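Local coordinates for Mgp-operon protein 3 (Mycoplasma pneumoniae, PDB 6RJ1) that probably serves as an extracellular adhesin that helps this human pathogen attach to host cells, most likely through sugars on their surface, at residues L476-V481 with T721-T726; P16-P19 with P23-G26. All coordinates share one frame; numbering follows the deposited sequence.

Interactions 1 and 2 lie in different parts of the same chain, their centres about 39 Å apart and their nearest atoms about 25 Å apart, without touching. Interaction 1 (476-481 with 721-726) is buried about 16 Å from the centre of the chain and joins segments whose closest ends are 240 positions apart, chiefly through the aromatic side chains of Tyr478 and Trp725. Interaction 2 (16-19 with 23-26) sits about 36 Å from that centre, at the surface, and closes a local turn near the N-terminus with a backbone hydrogen bond. Along the chain they follow in series, interaction 2 finishing before interaction 1 begins. One ties together distant strands, the other shapes a loop.

Interaction 1: residues L476-V481 with T721-T726; sequences LWYWVV and TKVKWT
Tyr478 and Trp725 reach toward each other from opposite directions, and CE2, CZ and OH of Tyr478 come against the CZ2-CH2 bond of Trp725. The phenol oxygen OH of Tyr478 lies 3.4 Å from CZ2 of Trp725, and CE2 of Tyr478 is 3.6 Å from CH2 of Trp725. The two planes are inclined at 62°, and the centroids of the phenol and of the six-membered ring of Trp725 lie 5.3 Å apart. Trp725 CG stands anti to its carbonyl carbon, chi1 -67°, and the indole extends from strand 723-732 toward Tyr478. Val723 adds a looser apolar flank, its CG1 standing 4.4 Å from Tyr478 OH. Tyrosine and tryptophan suit this place because long, flat side chains can span two backbones that do not pair directly. Tyr478 OH is hydrogen-bonded to Thr496 OG1, and Trp725 NE1 to the carbonyl oxygen of Glu703, satisfying both buried polar groups. Further out, helix 701-712 adds Ala707 against Tyr478. The contact packs strand 723-732 of another sheet against strand 477-482, third in an antiparallel meander of four (457-461, 464-468, 477-482, 487-492), consistent with a blade of a beta-propeller, the clan to which the MgpC adhesin family belongs.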
ATOM      1  N   LEU A 476      -4.233   6.029   6.388  1.00 57.84           N
ATOM      2  CA  LEU A 476      -4.992   5.629   7.561  1.00 57.26           C
ATOM      3  C   LEU A 476      -6.496   5.865   7.443  1.00 61.31           C
ATOM      4  O   LEU A 476      -7.266   5.411   8.300  1.00 61.48           O
ATOM      5  CB  LEU A 476      -4.415   6.336   8.804  1.00 57.26           C
ATOM      6  CG  LEU A 476      -3.234   5.653   9.521  1.00 62.19           C
ATOM      7  CD1 LEU A 476      -1.947   5.667   8.676  1.00 62.87           C
ATOM      8  CD2 LEU A 476      -2.944   6.335  10.826  1.00 63.31           C
ATOM      9  N   TRP A 477      -6.921   6.565   6.387  1.00 58.04           N
ATOM     10  CA  TRP A 477      -8.333   6.891   6.179  1.00 58.09           C
ATOM     11  C   TRP A 477      -8.711   6.990   4.700  1.00 62.24           C
ATOM     12  O   TRP A 477      -7.835   6.979   3.831  1.00 62.10           O
ATOM     13  CB  TRP A 477      -8.698   8.181   6.939  1.00 56.94           C
ATOM     14  CG  TRP A 477      -7.802   9.334   6.603  1.00 57.90           C
ATOM     15  CD1 TRP A 477      -7.845  10.106   5.476  1.00 60.88           C
ATOM     16  CD2 TRP A 477      -6.713   9.832   7.394  1.00 57.40           C
ATOM     17  NE1 TRP A 477      -6.866  11.070   5.527  1.00 60.46           N
ATOM     18  CE2 TRP A 477      -6.146  10.918   6.688  1.00 61.52           C
ATOM     19  CE3 TRP A 477      -6.176   9.483   8.644  1.00 58.42           C
ATOM     20  CZ2 TRP A 477      -5.060  11.646   7.185  1.00 60.43           C
ATOM     21  CZ3 TRP A 477      -5.093  10.200   9.132  1.00 59.95           C
ATOM     22  CH2 TRP A 477      -4.543  11.263   8.403  1.00 60.61           C
ATOM     23  N   TYR A 478     -10.021   7.078   4.419  1.00 58.92           N
ATOM     24  CA  TYR A 478     -10.565   7.181   3.060  1.00 59.02           C
ATOM     25  C   TYR A 478     -11.878   7.952   3.086  1.00 63.83           C
ATOM     26  O   TYR A 478     -12.520   8.024   4.127  1.00 63.94           O
ATOM     27  CB  TYR A 478     -10.760   5.784   2.440  1.00 60.00           C
ATOM     28  CG  TYR A 478     -11.767   4.920   3.174  1.00 61.02           C
ATOM     29  CD1 TYR A 478     -11.411   4.227   4.329  1.00 61.72           C
ATOM     30  CD2 TYR A 478     -13.071   4.780   2.701  1.00 62.04           C
ATOM     31  CE1 TYR A 478     -12.329   3.431   5.004  1.00 62.14           C
ATOM     32  CE2 TYR A 478     -13.998   3.984   3.369  1.00 63.29           C
ATOM     33  CZ  TYR A 478     -13.620   3.303   4.517  1.00 71.67           C
ATOM     34  OH  TYR A 478     -14.525   2.510   5.175  1.00 73.73           O
ATOM     35  N   TRP A 479     -12.286   8.505   1.951  1.00 60.95           N
ATOM     36  CA  TRP A 479     -13.519   9.279   1.874  1.00 61.11           C
ATOM     37  C   TRP A 479     -14.636   8.598   1.118  1.00 64.92           C
ATOM     38  O   TRP A 479     -14.383   7.888   0.155  1.00 64.26           O
ATOM     39  CB  TRP A 479     -13.249  10.642   1.226  1.00 59.68           C
ATOM     40  CG  TRP A 479     -12.691  11.647   2.173  1.00 60.71           C
ATOM     41  CD1 TRP A 479     -13.393  12.519   2.951  1.00 63.69           C
ATOM     42  CD2 TRP A 479     -11.305  11.884   2.452  1.00 60.68           C
ATOM     43  NE1 TRP A 479     -12.530  13.284   3.704  1.00 63.38           N
ATOM     44  CE2 TRP A 479     -11.239  12.932   3.399  1.00 64.73           C
ATOM     45  CE3 TRP A 479     -10.106  11.315   1.989  1.00 62.08           C
ATOM     46  CZ2 TRP A 479     -10.025  13.417   3.893  1.00 63.99           C
ATOM     47  CZ3 TRP A 479      -8.904  11.801   2.479  1.00 63.72           C
ATOM     48  CH2 TRP A 479      -8.870  12.838   3.419  1.00 64.41           C
ATOM     49  N   VAL A 480     -15.867   8.822   1.571  1.00 61.50           N
ATOM     50  CA  VAL A 480     -17.130   8.452   0.942  1.00 62.09           C
ATOM     51  C   VAL A 480     -17.972   9.729   1.150  1.00 70.42           C
ATOM     52  O   VAL A 480     -18.434  10.007   2.268  1.00 69.74           O
ATOM     53  CB  VAL A 480     -17.832   7.174   1.485  1.00 64.63           C
ATOM     54  CG1 VAL A 480     -19.191   6.981   0.808  1.00 64.36           C
ATOM     55  CG2 VAL A 480     -16.970   5.936   1.296  1.00 63.69           C
ATOM     56  N   VAL A 481     -18.055  10.555   0.105  1.00 69.83           N
ATOM     57  CA  VAL A 481     -18.755  11.840   0.171  1.00 70.80           C
ATOM     58  C   VAL A 481     -19.904  11.905  -0.818  1.00 77.99           C
ATOM     59  O   VAL A 481     -19.868  11.248  -1.858  1.00 77.56           O
ATOM     60  CB  VAL A 481     -17.791  13.061   0.020  1.00 74.38           C
ATOM     61  CG1 VAL A 481     -16.861  13.189   1.215  1.00 74.11           C
ATOM     62  CG2 VAL A 481     -16.986  12.992  -1.275  1.00 74.19           C
ATOM     63  N   THR A 721     -18.024   1.715  16.906  1.00 97.92           N
ATOM     64  CA  THR A 721     -18.763   1.003  15.862  1.00 95.26           C
ATOM     65  C   THR A 721     -17.899   0.889  14.594  1.00 94.12           C
ATOM     66  O   THR A 721     -17.238   1.852  14.195  1.00 93.74           O
ATOM     67  CB  THR A 721     -20.149   1.615  15.653  1.00 99.25           C
ATOM     68  OG1 THR A 721     -20.713   1.908  16.930  1.00 97.37           O
ATOM     69  CG2 THR A 721     -21.089   0.684  14.898  1.00 97.05           C
ATOM     70  N   LYS A 722     -17.870  -0.319  14.015  1.00 86.01           N
ATOM     71  CA  LYS A 722     -17.072  -0.688  12.858  1.00 83.35           C
ATOM     72  C   LYS A 722     -17.908  -0.824  11.577  1.00 82.46           C
ATOM     73  O   LYS A 722     -19.083  -1.190  11.633  1.00 81.40           O
ATOM     74  CB  LYS A 722     -16.354  -2.018  13.159  1.00 85.28           C
ATOM     75  CG  LYS A 722     -14.840  -2.008  12.963  1.00 97.90           C
ATOM     76  CD  LYS A 722     -14.080  -1.492  14.189  1.00105.37           C
ATOM     77  CE  LYS A 722     -12.853  -2.312  14.493  1.00108.96           C
ATOM     78  NZ  LYS A 722     -13.197  -3.577  15.199  1.00115.55           N
ATOM     79  N   VAL A 723     -17.277  -0.546  10.426  1.00 76.05           N
ATOM     80  CA  VAL A 723     -17.849  -0.678   9.083  1.00 74.69           C
ATOM     81  C   VAL A 723     -17.472  -2.105   8.673  1.00 78.11           C
ATOM     82  O   VAL A 723     -16.325  -2.514   8.875  1.00 78.66           O
ATOM     83  CB  VAL A 723     -17.255   0.359   8.079  1.00 77.77           C
ATOM     84  CG1 VAL A 723     -17.994   0.334   6.745  1.00 77.19           C
ATOM     85  CG2 VAL A 723     -17.250   1.764   8.653  1.00 77.41           C
ATOM     86  N   LYS A 724     -18.420  -2.866   8.133  1.00 73.16           N
ATOM     87  CA  LYS A 724     -18.145  -4.240   7.722  1.00 72.55           C
ATOM     88  C   LYS A 724     -18.267  -4.455   6.213  1.00 75.00           C
ATOM     89  O   LYS A 724     -19.370  -4.389   5.660  1.00 74.98           O
ATOM     90  CB  LYS A 724     -19.008  -5.248   8.506  1.00 75.32           C
ATOM     91  CG  LYS A 724     -18.509  -5.531   9.919  1.00 95.66           C
ATOM     92  CD  LYS A 724     -19.259  -6.705  10.538  1.00107.87           C
ATOM     93  CE  LYS A 724     -19.004  -6.833  12.021  1.00120.58           C
ATOM     94  NZ  LYS A 724     -19.785  -7.947  12.618  1.00128.99           N
ATOM     95  N   TRP A 725     -17.120  -4.703   5.554  1.00 69.92           N
ATOM     96  CA  TRP A 725     -17.027  -5.006   4.124  1.00 69.06           C
ATOM     97  C   TRP A 725     -16.696  -6.499   4.069  1.00 72.29           C
ATOM     98  O   TRP A 725     -15.550  -6.898   4.292  1.00 73.19           O
ATOM     99  CB  TRP A 725     -15.945  -4.140   3.432  1.00 67.59           C
ATOM    100  CG  TRP A 725     -16.229  -2.658   3.367  1.00 68.48           C
ATOM    101  CD1 TRP A 725     -17.340  -2.003   3.824  1.00 71.35           C
ATOM    102  CD2 TRP A 725     -15.389  -1.654   2.772  1.00 68.17           C
ATOM    103  NE1 TRP A 725     -17.234  -0.654   3.570  1.00 70.64           N
ATOM    104  CE2 TRP A 725     -16.050  -0.411   2.922  1.00 72.17           C
ATOM    105  CE3 TRP A 725     -14.137  -1.682   2.128  1.00 69.02           C
ATOM    106  CZ2 TRP A 725     -15.499   0.789   2.456  1.00 71.45           C
ATOM    107  CZ3 TRP A 725     -13.589  -0.494   1.679  1.00 70.33           C
ATOM    108  CH2 TRP A 725     -14.272   0.722   1.830  1.00 71.17           C
ATOM    109  N   THR A 726     -17.727  -7.328   3.885  1.00 67.64           N
ATOM    110  CA  THR A 726     -17.599  -8.789   3.912  1.00 67.34           C
ATOM    111  C   THR A 726     -17.178  -9.425   2.572  1.00 71.56           C
ATOM    112  O   THR A 726     -16.679 -10.555   2.571  1.00 70.87           O
ATOM    113  CB  THR A 726     -18.881  -9.421   4.457  1.00 73.42           C
ATOM    114  OG1 THR A 726     -19.996  -8.858   3.775  1.00 73.03           O
ATOM    115  CG2 THR A 726     -19.038  -9.213   5.959  1.00 72.21           C
TER

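Interaction 2: residues P16-P19 with P23-G26; sequences PYTP and PLNG
Pro16 and Leu24 are joined through their backbones: Leu24 N donates to Pro16 O over 2.8 Å, with an N-H...O angle of 173°. The same carbonyl oxygen also receives a CA-H...O contact from Pro23 CA at 3.3 Å, so two neighbouring residues converge on one acceptor. Proline costs nothing at 23, since in its non-hydrogen-bonded pairing with Tyr17 its N is not called on to bond across.

The tight part is built around this bond and Pro16, which is buried. The proline ring is crossed at about a right angle by the side chain of Asn25, whose OD1 comes within 3.3 Å of Pro16 CD. With CG set between its own backbone N and carbonyl carbon (chi1 57°), Asn25 brings its amide against the ring. OD1 also accepts a hydrogen bond from Gly27 N, two residues on, an Asx turn that helps fix the amide.

Pro23, lying alongside Tyr17, makes the transition to the exposed side. Its CB stands over one face of the phenol ring but offset toward the rim, 4.2 Å from the centroid and 18° off the normal, in a CH-pi contact, with Pro23 CD 3.6 Å from Tyr17 CE2.

The outer side is looser. Leu24 is exposed, and the methyl CG2 of Thr18 meets Leu24 CD1 only at 3.9 Å. The threonine hydroxyl OG1 turns to Thr22 O within the intervening loop, so its polar branch stays with the turn while its methyl faces Leu24. On the inner side, Tyr17 rests on Leu8 and on Thr930 and Leu933 of strand 928-933. Tyr17 and Pro23 form a single non-hydrogen-bonded antiparallel bridge, closing the loop that leads from strand 13-17 to strand 28-29 of a small antiparallel sheet.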
ATOM      1  N   PRO A  16      -9.289  18.502 -24.851  1.00 76.08           N
ATOM      2  CA  PRO A  16      -9.982  17.547 -25.734  1.00 76.16           C
ATOM      3  C   PRO A  16      -9.271  17.394 -27.078  1.00 80.79           C
ATOM      4  O   PRO A  16      -9.046  18.378 -27.773  1.00 80.79           O
ATOM      5  CB  PRO A  16     -11.387  18.145 -25.885  1.00 77.43           C
ATOM      6  CG  PRO A  16     -11.229  19.603 -25.579  1.00 81.73           C
ATOM      7  CD  PRO A  16      -9.877  19.853 -24.961  1.00 77.21           C
ATOM      8  N   TYR A  17      -8.902  16.163 -27.429  1.00 77.21           N
ATOM      9  CA  TYR A  17      -8.235  15.850 -28.685  1.00 77.14           C
ATOM     10  C   TYR A  17      -9.221  15.190 -29.638  1.00 82.87           C
ATOM     11  O   TYR A  17     -10.018  14.347 -29.216  1.00 83.35           O
ATOM     12  CB  TYR A  17      -7.008  14.954 -28.450  1.00 77.20           C
ATOM     13  CG  TYR A  17      -5.798  15.716 -27.963  1.00 78.21           C
ATOM     14  CD1 TYR A  17      -5.623  15.997 -26.612  1.00 79.43           C
ATOM     15  CD2 TYR A  17      -4.824  16.158 -28.851  1.00 79.86           C
ATOM     16  CE1 TYR A  17      -4.498  16.682 -26.153  1.00 80.57           C
ATOM     17  CE2 TYR A  17      -3.698  16.850 -28.406  1.00 80.98           C
ATOM     18  CZ  TYR A  17      -3.540  17.115 -27.056  1.00 87.89           C
ATOM     19  OH  TYR A  17      -2.437  17.806 -26.614  1.00 88.29           O
ATOM     20  N   THR A  18      -9.180  15.587 -30.915  1.00 78.81           N
ATOM     21  CA  THR A  18     -10.048  15.030 -31.949  1.00 78.13           C
ATOM     22  C   THR A  18      -9.408  13.763 -32.545  1.00 83.08           C
ATOM     23  O   THR A  18      -8.189  13.605 -32.429  1.00 81.29           O
ATOM     24  CB  THR A  18     -10.310  16.084 -33.043  1.00 78.67           C
ATOM     25  OG1 THR A  18      -9.088  16.408 -33.717  1.00 78.65           O
ATOM     26  CG2 THR A  18     -11.000  17.325 -32.513  1.00 72.55           C
ATOM     27  N   PRO A  19     -10.167  12.887 -33.256  1.00 82.62           N
ATOM     28  CA  PRO A  19      -9.524  11.728 -33.899  1.00 83.26           C
ATOM     29  C   PRO A  19      -8.620  12.123 -35.092  1.00 88.90           C
ATOM     30  O   PRO A  19      -8.116  11.254 -35.795  1.00 89.44           O
ATOM     31  CB  PRO A  19     -10.711  10.840 -34.282  1.00 84.98           C
ATOM     32  CG  PRO A  19     -11.819  11.781 -34.504  1.00 89.22           C
ATOM     33  CD  PRO A  19     -11.621  12.905 -33.531  1.00 84.64           C
ATOM     34  N   PRO A  23      -5.699  19.086 -30.752  1.00 84.16           N
ATOM     35  CA  PRO A  23      -6.600  19.578 -29.697  1.00 83.60           C
ATOM     36  C   PRO A  23      -7.706  20.472 -30.257  1.00 87.01           C
ATOM     37  O   PRO A  23      -7.461  21.289 -31.149  1.00 87.24           O
ATOM     38  CB  PRO A  23      -5.667  20.338 -28.757  1.00 85.41           C
ATOM     39  CG  PRO A  23      -4.514  20.730 -29.589  1.00 89.82           C
ATOM     40  CD  PRO A  23      -4.345  19.666 -30.619  1.00 85.40           C
ATOM     41  N   LEU A  24      -8.934  20.279 -29.761  1.00 82.16           N
ATOM     42  CA  LEU A  24     -10.112  21.025 -30.187  1.00 81.17           C
ATOM     43  C   LEU A  24     -10.090  22.448 -29.635  1.00 84.79           C
ATOM     44  O   LEU A  24     -10.461  23.377 -30.352  1.00 84.80           O
ATOM     45  CB  LEU A  24     -11.387  20.261 -29.782  1.00 80.92           C
ATOM     46  CG  LEU A  24     -12.728  20.690 -30.389  1.00 84.99           C
ATOM     47  CD1 LEU A  24     -12.673  20.793 -31.927  1.00 84.16           C
ATOM     48  CD2 LEU A  24     -13.819  19.734 -29.963  1.00 87.65           C
ATOM     49  N   ASN A  25      -9.629  22.618 -28.377  1.00 80.62           N
ATOM     50  CA  ASN A  25      -9.488  23.908 -27.692  1.00 80.20           C
ATOM     51  C   ASN A  25      -8.330  23.855 -26.691  1.00 85.34           C
ATOM     52  O   ASN A  25      -7.760  22.783 -26.479  1.00 86.33           O
ATOM     53  CB  ASN A  25     -10.814  24.368 -27.037  1.00 76.96           C
ATOM     54  CG  ASN A  25     -11.423  23.400 -26.049  1.00 89.75           C
ATOM     55  OD1 ASN A  25     -10.814  23.018 -25.043  1.00 81.59           O
ATOM     56  ND2 ASN A  25     -12.661  23.010 -26.297  1.00 79.09           N
ATOM     57  N   GLY A  26      -8.018  25.002 -26.074  1.00 81.52           N
ATOM     58  CA  GLY A  26      -6.943  25.167 -25.094  1.00 81.28           C
ATOM     59  C   GLY A  26      -7.008  24.305 -23.842  1.00 84.31           C
ATOM     60  O   GLY A  26      -6.071  24.317 -23.034  1.00 84.23           O
TER